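Local coordinates for chitinase (Jonesia denitrificans, PDB 5VG0), which binds copper in its lytic polysaccharide monooxygenase domain and, as part of a longer chitin-degrading protein, probably takes part in chitin breakdown, at residues 24-29 with 50-55; 72-77 with 81-86; 108-113 with 118-123; 124-127 with 132-135. One frame throughout, in Å; residues are numbered along the deposited sequence. Where two conformers were deposited one is given.

Interaction 1 of 4, residues 24-29 with 50-55; sequences GQISYE and AILDDN
I26 splits its side chain between two neighbours. CG1 stands anti to the backbone N (chi1 -173°), and the two branches diverge from CB. I26 CG2 meets I51 CG2 methyl to methyl at 4.2 Å. I26 CG1 lies 4.3 Å from L52 CD1. The side chains of I26 and I51 leave the backbone toward each other's segment, so these two meet head on. That of L52 does not, but CD1 runs on in an extended chain (chi2 175°) and brings the tip back towards I26. No hydrogen bond crosses, so the contact is purely apolar. It joins two parts of the long irregular region between strands 2-6 and 62-64, which in monooxygenases of this family packs beside the beta-sandwich. I26 sits about 13 Å from the bound copper, measured to its side chain. Residues 50-53 are the end of a 3-10 segment that starts earlier, with D53 N bonded to A50 O at 3.0 Å. I51 and L52 are successive residues of it, and both turn a methyl to I26. Further out, C14 and Q11 of helix 10-15, with V33 and F49, pack on I26, and R10 NH1 holds L52 O.

Interaction 2 of 4, residues 72-77 with 81-86; sequences WKLTAP and STWEYF
The indole of W72 has W83 over one face and the hydroxyl of Y85 at its edge. W83 CZ3 sits over the centre of that face, with W83 CZ3 to W72 CE2 at 3.5 Å. The pair is edge-to-face: W83 turns its six-membered ring edge toward W72, the planes at 58°. W72 CG stands anti to the carbonyl carbon (chi1 -71°), which turns the indole toward W83 and Y85. At the rim of W83, near its plane, L74 CD1 touches W83 CH2 at 4.0 Å. Y85 OH lies in the ring plane of W72 and accepts a bond from W72 NE1, 2.9 Å long and nearly straight at 166°. The side chain of Y85 does not leave the backbone toward 72-77, but its long ring carries the hydroxyl there. That hydroxyl is also bonded to H108 ND1, so two residues of the three-stranded sheet hold it. W83 NE1 bonds to Q97 OE1, and the W83 ring stacks with W124. A leucine in place of W72 would probably leave Y85 OH without its indole donor and the W83 edge without a face to pack against. The axes of 72-74 and 82-86 come no closer than 13.3 Å, so only side chains bridge them. Strand 68-74 lies in the three-stranded sheet and strand 80-87 in the other. Such facing sheets, with an aromatic core between them, form the immunoglobulin-like beta-sandwich of lytic polysaccharide monooxygenases.

Interaction 3 of 4, residues 108-113 with 118-123; sequences HTLTDL and HTILAR
I120 sends one methyl to two leucines. Its CD1 touches L113 CD1 at 4.2 Å and L110 CD1 at 4.3 Å. The I120 chain is extended, with CD1 anti to CA (chi2 172°), and this carries the tip across to the opposing segment. Both leucines also leave their backbone toward it. L110 ends strand 105-110, while L113 belongs to the turn that follows. D112 has backbone angles of the left-handed helical region, and the chain bends there to bring L113 back over I120. The nearest CA atoms across the contact, L113 CA and H118 CA, are 9.0 Å apart, so the backbones do not pair. In the next shell, V68 packs on both leucines, F95 and Y85 add to L110, and M137 to I120. L110 also pairs by backbone with V68. The contact thus ties the three-stranded sheet to strand 118-126 of the other sheet, away from the copper. All three touching residues are buried. With no hydrogen bond across it, the contact is apolar, which is consistent with packing and burial as its source of stability.

Interaction 4 of 4, residues 124-127 with 132-135; sequences WNVS and AFYN
W124 and F133 reach one another by different torsions: W124 CG lies anti to its own N (chi1 170°), F133 CG anti to its own carbonyl carbon (chi1 -68°). The two side chains then run side by side on the same face of a beta hairpin, strands 118-126 and 131-141. Their planes meet obliquely at 34°, with W124 CE3 to F133 CD1 at 3.6 Å. V126 CG2 sits at the F133 ring edge, in plane, 3.9 Å from F133 CE1. W124 and F133 form an antiparallel hydrogen-bonded pair: W124 N gives to F133 O and F133 N to W124 O, each 2.9 Å long. F133 lines the peroxide pocket, its side chain about 3 Å from the peroxide and about 3 Å from the copper held by H1 and H78. W124 is placed as a second-shell residue, packed against F133, and its NE1 bonds T80 OG1. An alanine at W124 would probably open a gap beside F133 and leave T80 without its N-H partner. On the other face of the sheet, N125 ND2 is held by E84 and T82. N125 and A132 are a non-hydrogen-bonded pair, in which N125 OD1 comes 3.6 Å from A132 CB.

Overall arrangement
All four contacts are buried, but they sit differently in the fold. Interaction 1 is the most peripheral, its centre about 13 Å from the chain centre against 8 to 9 Å for the others. It lies in the irregular region beside the sandwich, includes the partly exposed I51, touches none of the others, and is aliphatic. Interactions 2 and 3 both bridge the two sheets, one by aromatic rings and a polar bond, the other by methyl groups. The E84 to R123 salt bridge joins them. Interaction 4 stays within one sheet and is the one that pairs backbones. It shares strand 118-126 with interaction 3. W83 and W124 link it to interaction 2, so aromatic packing runs toward the copper site.

Interaction 1 of 4, residues 24-29 with 50-55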
# COMPACT_ATOMS: atom_id res chain seq x y z
N GLY A 24 6.42 13.95 8.40
CA GLY A 24 5.62 15.08 8.00
C GLY A 24 4.13 14.79 7.96
O GLY A 24 3.61 14.01 8.77
N GLN A 25 3.47 15.39 6.98
CA GLN A 25 2.01 15.40 6.99
C GLN A 25 1.41 14.00 6.89
O GLN A 25 0.34 13.76 7.45
CB GLN A 25 1.48 16.30 5.88
CG GLN A 25 -0.04 16.43 5.86
CD GLN A 25 -0.62 16.96 7.16
OE1 GLN A 25 0.03 17.68 7.91
NE2 GLN A 25 -1.87 16.60 7.43
N ILE A 26 2.08 13.07 6.21
CA ILE A 26 1.50 11.73 6.05
C ILE A 26 1.20 11.07 7.38
O ILE A 26 0.28 10.26 7.47
CB ILE A 26 2.41 10.85 5.16
CG1 ILE A 26 1.72 9.51 4.84
CG2 ILE A 26 3.74 10.57 5.81
CD1 ILE A 26 0.47 9.66 4.01
N SER A 27 1.96 11.39 8.42
CA SER A 27 1.75 10.75 9.71
C SER A 27 0.38 11.04 10.27
O SER A 27 -0.11 10.27 11.10
CB SER A 27 2.79 11.25 10.69
OG SER A 27 4.06 10.86 10.22
N TYR A 28 -0.25 12.13 9.85
CA TYR A 28 -1.56 12.52 10.33
C TYR A 28 -2.69 12.04 9.45
O TYR A 28 -3.85 12.17 9.85
CB TYR A 28 -1.62 14.04 10.47
CG TYR A 28 -0.59 14.55 11.45
CD1 TYR A 28 -0.82 14.50 12.82
CD2 TYR A 28 0.65 15.01 11.02
CE1 TYR A 28 0.13 14.94 13.72
CE2 TYR A 28 1.60 15.44 11.92
CZ TYR A 28 1.33 15.40 13.26
OH TYR A 28 2.26 15.84 14.18
N GLU A 29 -2.40 11.52 8.26
CA GLU A 29 -3.45 11.09 7.34
C GLU A 29 -2.93 9.98 6.43
O GLU A 29 -2.84 10.12 5.21
CB GLU A 29 -4.01 12.26 6.54
CG GLU A 29 -3.01 13.10 5.84
CD GLU A 29 -3.69 14.21 5.06
OE1 GLU A 29 -4.71 13.94 4.38
OE2 GLU A 29 -3.23 15.35 5.16
N ALA A 50 6.01 12.85 -0.80
CA ALA A 50 7.22 12.39 -1.48
C ALA A 50 8.15 11.60 -0.56
O ALA A 50 8.95 10.80 -1.06
CB ALA A 50 7.99 13.58 -2.07
N ILE A 51 8.08 11.80 0.75
CA ILE A 51 8.93 11.04 1.66
C ILE A 51 8.73 9.54 1.48
O ILE A 51 9.65 8.76 1.71
CB ILE A 51 8.68 11.46 3.12
CG1 ILE A 51 9.71 10.80 4.04
CG2 ILE A 51 7.26 11.10 3.54
CD1 ILE A 51 10.15 11.62 5.19
N LEU A 52 7.53 9.12 1.07
CA LEU A 52 7.26 7.69 0.92
C LEU A 52 8.09 7.06 -0.17
O LEU A 52 8.20 5.83 -0.20
CB LEU A 52 5.78 7.46 0.63
CG LEU A 52 4.81 7.94 1.71
CD1 LEU A 52 3.38 7.77 1.23
CD2 LEU A 52 5.04 7.22 3.03
N ASP A 53 8.65 7.85 -1.08
CA ASP A 53 9.50 7.35 -2.15
C ASP A 53 10.98 7.34 -1.78
O ASP A 53 11.79 6.88 -2.59
CB ASP A 53 9.36 8.22 -3.40
CG ASP A 53 7.95 8.25 -3.96
OD1 ASP A 53 7.28 7.21 -3.96
OD2 ASP A 53 7.52 9.33 -4.46
N ASP A 54 11.35 7.83 -0.61
CA ASP A 54 12.76 8.04 -0.27
C ASP A 54 13.31 6.76 0.34
O ASP A 54 13.14 6.49 1.54
CB ASP A 54 12.89 9.21 0.70
CG ASP A 54 14.32 9.55 1.02
OD1 ASP A 54 15.22 8.80 0.61
OD2 ASP A 54 14.50 10.58 1.69
N ASN A 55 14.02 5.98 -0.46
CA ASN A 55 14.58 4.71 -0.02
C ASN A 55 15.84 4.87 0.82
O ASN A 55 16.33 3.88 1.36
CB ASN A 55 14.85 3.79 -1.20
CG ASN A 55 13.57 3.39 -1.90
OD1 ASN A 55 12.59 3.02 -1.27
ND2 ASN A 55 13.57 3.50 -3.20

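Interaction 2 of 4, residues 72-77 with 81-86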
# COMPACT_ATOMS: atom_id res chain seq x y z
N TRP A 72 -6.33 -4.26 4.71
CA TRP A 72 -6.62 -2.85 4.53
C TRP A 72 -7.61 -2.35 5.56
O TRP A 72 -8.52 -3.07 5.98
CB TRP A 72 -7.29 -2.62 3.18
CG TRP A 72 -6.46 -2.79 1.95
CD1 TRP A 72 -6.11 -3.95 1.33
CD2 TRP A 72 -5.89 -1.74 1.16
NE1 TRP A 72 -5.37 -3.68 0.21
CE2 TRP A 72 -5.22 -2.32 0.09
CE3 TRP A 72 -5.90 -0.34 1.28
CZ2 TRP A 72 -4.55 -1.57 -0.88
CZ3 TRP A 72 -5.23 0.41 0.32
CH2 TRP A 72 -4.57 -0.21 -0.75
N LYS A 73 -7.45 -1.09 5.94
CA LYS A 73 -8.46 -0.31 6.64
C LYS A 73 -8.90 0.79 5.70
O LYS A 73 -8.08 1.60 5.27
CB LYS A 73 -7.88 0.29 7.91
CG LYS A 73 -8.86 1.17 8.65
CD LYS A 73 -8.29 1.64 9.97
CE LYS A 73 -9.30 2.43 10.77
NZ LYS A 73 -8.74 2.86 12.07
N LEU A 74 -10.18 0.81 5.36
CA LEU A 74 -10.72 1.82 4.47
C LEU A 74 -11.57 2.78 5.28
O LEU A 74 -12.48 2.35 5.99
CB LEU A 74 -11.56 1.20 3.36
CG LEU A 74 -10.92 0.06 2.59
CD1 LEU A 74 -11.85 -0.36 1.45
CD2 LEU A 74 -9.54 0.40 2.06
N THR A 75 -11.28 4.06 5.20
CA THR A 75 -12.14 5.04 5.84
C THR A 75 -13.28 5.47 4.95
O THR A 75 -14.32 5.90 5.45
CB THR A 75 -11.32 6.25 6.31
OG1 THR A 75 -10.60 6.82 5.22
CG2 THR A 75 -10.33 5.84 7.39
N ALA A 76 -13.13 5.34 3.64
CA ALA A 76 -14.19 5.69 2.70
C ALA A 76 -14.12 4.61 1.63
O ALA A 76 -13.23 4.65 0.77
CB ALA A 76 -13.96 7.08 2.12
N PRO A 77 -15.01 3.64 1.67
CA PRO A 77 -14.92 2.47 0.77
C PRO A 77 -15.51 2.72 -0.62
O PRO A 77 -16.62 2.32 -0.97
CB PRO A 77 -15.71 1.40 1.54
CG PRO A 77 -16.74 2.18 2.25
CD PRO A 77 -16.11 3.49 2.63
N SER A 81 -12.52 -0.92 -8.93
CA SER A 81 -12.29 -1.80 -10.06
C SER A 81 -11.40 -2.95 -9.61
O SER A 81 -11.90 -4.04 -9.31
CB SER A 81 -11.72 -1.04 -11.25
OG SER A 81 -10.58 -0.32 -10.86
N THR A 82 -10.10 -2.73 -9.50
CA THR A 82 -9.17 -3.76 -9.08
C THR A 82 -8.27 -3.28 -7.95
O THR A 82 -8.01 -2.09 -7.78
CB THR A 82 -8.28 -4.22 -10.24
OG1 THR A 82 -7.60 -3.11 -10.78
CG2 THR A 82 -9.07 -4.94 -11.30
N TRP A 83 -7.77 -4.27 -7.23
CA TRP A 83 -6.65 -4.15 -6.31
C TRP A 83 -5.48 -4.84 -6.99
O TRP A 83 -5.56 -6.03 -7.31
CB TRP A 83 -6.97 -4.85 -4.99
CG TRP A 83 -8.27 -4.47 -4.37
CD1 TRP A 83 -9.49 -5.01 -4.63
CD2 TRP A 83 -8.47 -3.48 -3.37
NE1 TRP A 83 -10.44 -4.41 -3.86
CE2 TRP A 83 -9.85 -3.46 -3.07
CE3 TRP A 83 -7.62 -2.61 -2.69
CZ2 TRP A 83 -10.38 -2.60 -2.14
CZ3 TRP A 83 -8.16 -1.76 -1.75
CH2 TRP A 83 -9.52 -1.75 -1.49
N GLU A 84 -4.41 -4.12 -7.23
CA GLU A 84 -3.24 -4.65 -7.91
C GLU A 84 -2.07 -4.68 -6.95
O GLU A 84 -1.80 -3.69 -6.27
CB GLU A 84 -2.87 -3.80 -9.13
CG GLU A 84 -3.92 -3.83 -10.23
CD GLU A 84 -3.59 -2.88 -11.34
OE1 GLU A 84 -3.50 -1.68 -11.08
OE2 GLU A 84 -3.39 -3.37 -12.48
N TYR A 85 -1.38 -5.80 -6.90
CA TYR A 85 -0.21 -5.98 -6.05
C TYR A 85 1.01 -6.23 -6.90
O TYR A 85 1.02 -7.18 -7.70
CB TYR A 85 -0.43 -7.12 -5.07
CG TYR A 85 -1.55 -6.85 -4.11
CD1 TYR A 85 -1.32 -6.15 -2.95
CD2 TYR A 85 -2.84 -7.24 -4.37
CE1 TYR A 85 -2.33 -5.86 -2.07
CE2 TYR A 85 -3.87 -6.96 -3.46
CZ TYR A 85 -3.60 -6.27 -2.31
OH TYR A 85 -4.57 -5.96 -1.39
N PHE A 86 2.01 -5.39 -6.73
CA PHE A 86 3.28 -5.46 -7.45
C PHE A 86 4.36 -5.88 -6.48
O PHE A 86 4.34 -5.51 -5.30
CB PHE A 86 3.66 -4.08 -8.01
CG PHE A 86 2.70 -3.52 -9.01
CD1 PHE A 86 1.51 -2.93 -8.62
CD2 PHE A 86 3.01 -3.54 -10.36
CE1 PHE A 86 0.64 -2.42 -9.56
CE2 PHE A 86 2.14 -3.03 -11.29
CZ PHE A 86 0.95 -2.46 -10.88

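Interaction 3 of 4, residues 108-113 with 118-123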
# COMPACT_ATOMS: atom_id res chain seq x y z
N HIS A 108 -6.71 -9.69 1.80
CA HIS A 108 -6.33 -10.44 0.61
C HIS A 108 -5.16 -11.35 0.95
O HIS A 108 -4.26 -10.96 1.68
CB HIS A 108 -5.88 -9.50 -0.48
CG HIS A 108 -6.99 -8.72 -1.11
ND1 HIS A 108 -6.82 -7.43 -1.56
CD2 HIS A 108 -8.26 -9.05 -1.38
CE1 HIS A 108 -7.95 -7.00 -2.08
NE2 HIS A 108 -8.84 -7.96 -1.98
N THR A 109 -5.16 -12.54 0.38
CA THR A 109 -4.06 -13.47 0.55
C THR A 109 -3.17 -13.42 -0.68
O THR A 109 -3.60 -13.74 -1.79
CB THR A 109 -4.56 -14.89 0.77
OG1 THR A 109 -5.44 -14.90 1.90
CG2 THR A 109 -3.41 -15.85 1.01
N LEU A 110 -1.92 -13.03 -0.47
CA LEU A 110 -0.90 -13.08 -1.51
C LEU A 110 -0.14 -14.39 -1.36
O LEU A 110 0.13 -14.84 -0.24
CB LEU A 110 0.08 -11.91 -1.36
CG LEU A 110 -0.53 -10.52 -1.47
CD1 LEU A 110 0.57 -9.48 -1.48
CD2 LEU A 110 -1.41 -10.37 -2.69
N THR A 111 0.21 -15.00 -2.49
CA THR A 111 0.95 -16.26 -2.48
C THR A 111 2.15 -16.16 -3.41
O THR A 111 2.24 -15.27 -4.25
CB THR A 111 0.09 -17.49 -2.89
OG1 THR A 111 -0.16 -17.46 -4.29
CG2 THR A 111 -1.19 -17.56 -2.11
N ASP A 112 3.08 -17.10 -3.26
CA ASP A 112 4.22 -17.20 -4.17
C ASP A 112 5.04 -15.92 -4.18
O ASP A 112 5.55 -15.50 -5.21
CB ASP A 112 3.77 -17.59 -5.59
CG ASP A 112 4.92 -17.90 -6.51
OD1 ASP A 112 5.96 -18.41 -6.05
OD2 ASP A 112 4.77 -17.66 -7.72
N LEU A 113 5.22 -15.32 -3.01
CA LEU A 113 6.13 -14.18 -2.91
C LEU A 113 7.58 -14.67 -2.90
O LEU A 113 7.89 -15.66 -2.23
CB LEU A 113 5.86 -13.39 -1.64
CG LEU A 113 4.50 -12.71 -1.59
CD1 LEU A 113 4.26 -12.11 -0.22
CD2 LEU A 113 4.36 -11.65 -2.64
N HIS A 118 12.02 -7.43 -0.29
CA HIS A 118 11.23 -6.92 -1.41
C HIS A 118 10.34 -5.79 -0.93
O HIS A 118 10.08 -5.64 0.26
CB HIS A 118 10.35 -8.03 -2.01
CG HIS A 118 11.16 -9.16 -2.49
ND1 HIS A 118 11.82 -9.11 -3.70
CD2 HIS A 118 11.50 -10.33 -1.91
CE1 HIS A 118 12.52 -10.22 -3.85
NE2 HIS A 118 12.36 -10.97 -2.78
N THR A 119 9.86 -5.02 -1.88
CA THR A 119 8.86 -4.00 -1.62
C THR A 119 7.60 -4.36 -2.40
O THR A 119 7.65 -4.51 -3.63
CB THR A 119 9.34 -2.60 -1.98
OG1 THR A 119 10.50 -2.31 -1.18
CG2 THR A 119 8.28 -1.56 -1.70
N ILE A 120 6.50 -4.52 -1.70
CA ILE A 120 5.20 -4.76 -2.32
C ILE A 120 4.52 -3.41 -2.49
O ILE A 120 4.45 -2.64 -1.53
CB ILE A 120 4.33 -5.67 -1.44
CG1 ILE A 120 5.02 -7.01 -1.19
CG2 ILE A 120 2.95 -5.87 -2.07
CD1 ILE A 120 4.32 -7.87 -0.19
N LEU A 121 4.03 -3.11 -3.68
CA LEU A 121 3.17 -1.95 -3.91
C LEU A 121 1.75 -2.45 -4.12
O LEU A 121 1.50 -3.28 -4.99
CB LEU A 121 3.63 -1.16 -5.13
CG LEU A 121 2.66 -0.05 -5.59
CD1 LEU A 121 2.59 1.06 -4.56
CD2 LEU A 121 3.03 0.47 -6.96
N ALA A 122 0.85 -1.94 -3.30
CA ALA A 122 -0.57 -2.17 -3.45
C ALA A 122 -1.18 -0.93 -4.06
O ALA A 122 -1.03 0.16 -3.52
CB ALA A 122 -1.21 -2.50 -2.11
N ARG A 123 -1.87 -1.10 -5.18
CA ARG A 123 -2.52 -0.02 -5.90
C ARG A 123 -4.02 -0.31 -5.91
O ARG A 123 -4.46 -1.31 -6.48
CB ARG A 123 -1.95 0.06 -7.31
CG ARG A 123 -2.38 1.23 -8.10
CD ARG A 123 -1.44 1.42 -9.30
NE ARG A 123 -1.73 0.48 -10.37
CZ ARG A 123 -1.15 0.49 -11.56
NH1 ARG A 123 -0.17 1.34 -11.83
NH2 ARG A 123 -1.54 -0.35 -12.50

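Interaction 4 of 4, residues 124-127 with 132-135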
# COMPACT_ATOMS: atom_id res chain seq x y z
N TRP A 124 -4.78 0.55 -5.26
CA TRP A 124 -6.23 0.43 -5.16
C TRP A 124 -6.85 1.37 -6.18
O TRP A 124 -6.77 2.59 -6.04
CB TRP A 124 -6.66 0.82 -3.74
CG TRP A 124 -8.14 0.97 -3.54
CD1 TRP A 124 -9.13 0.42 -4.28
CD2 TRP A 124 -8.77 1.71 -2.50
NE1 TRP A 124 -10.35 0.79 -3.77
CE2 TRP A 124 -10.15 1.59 -2.67
CE3 TRP A 124 -8.30 2.47 -1.44
CZ2 TRP A 124 -11.08 2.19 -1.82
CZ3 TRP A 124 -9.22 3.07 -0.59
CH2 TRP A 124 -10.59 2.93 -0.79
N ASN A 125 -7.47 0.80 -7.22
CA ASN A 125 -8.05 1.59 -8.30
C ASN A 125 -9.52 1.86 -8.04
O ASN A 125 -10.32 0.93 -7.85
CB ASN A 125 -7.88 0.85 -9.62
CG ASN A 125 -6.44 0.68 -10.00
OD1 ASN A 125 -5.70 1.65 -10.13
ND2 ASN A 125 -6.02 -0.54 -10.15
N VAL A 126 -9.90 3.12 -8.03
CA VAL A 126 -11.27 3.54 -7.79
C VAL A 126 -12.02 3.52 -9.12
O VAL A 126 -11.53 4.01 -10.13
CB VAL A 126 -11.28 4.93 -7.14
CG1 VAL A 126 -12.70 5.45 -6.99
CG2 VAL A 126 -10.55 4.87 -5.79
N SER A 127 -13.23 2.94 -9.14
CA SER A 127 -13.89 2.67 -10.41
C SER A 127 -14.55 3.88 -11.04
O SER A 127 -14.80 3.86 -12.25
CB SER A 127 -14.91 1.55 -10.25
OG SER A 127 -15.93 1.95 -9.40
N ALA A 132 -6.12 6.42 -7.84
CA ALA A 132 -5.78 5.21 -7.12
C ALA A 132 -5.12 5.61 -5.81
O ALA A 132 -4.66 6.74 -5.64
CB ALA A 132 -4.85 4.33 -7.93
N PHE A 133 -5.06 4.66 -4.89
CA PHE A 133 -4.36 4.81 -3.63
C PHE A 133 -3.15 3.89 -3.63
O PHE A 133 -3.22 2.75 -4.09
CB PHE A 133 -5.28 4.52 -2.44
CG PHE A 133 -6.34 5.56 -2.28
CD1 PHE A 133 -7.47 5.55 -3.08
CD2 PHE A 133 -6.17 6.59 -1.38
CE1 PHE A 133 -8.40 6.55 -2.98
CE2 PHE A 133 -7.11 7.59 -1.29
CZ PHE A 133 -8.22 7.57 -2.10
N TYR A 134 -2.04 4.38 -3.10
CA TYR A 134 -0.73 3.76 -3.26
C TYR A 134 -0.14 3.43 -1.90
O TYR A 134 0.03 4.31 -1.06
CB TYR A 134 0.19 4.71 -4.02
CG TYR A 134 -0.23 4.91 -5.46
CD1 TYR A 134 -1.20 5.84 -5.82
CD2 TYR A 134 0.33 4.14 -6.47
CE1 TYR A 134 -1.59 5.99 -7.15
CE2 TYR A 134 -0.04 4.30 -7.79
CZ TYR A 134 -1.01 5.22 -8.13
OH TYR A 134 -1.34 5.33 -9.46
N ASN A 135 0.21 2.16 -1.69
CA ASN A 135 0.75 1.68 -0.42
C ASN A 135 1.94 0.76 -0.67
O ASN A 135 1.77 -0.32 -1.24
CB ASN A 135 -0.29 0.87 0.37
CG ASN A 135 -1.34 1.73 1.09
OD1 ASN A 135 -1.33 1.81 2.30
ND2 ASN A 135 -2.20 2.39 0.34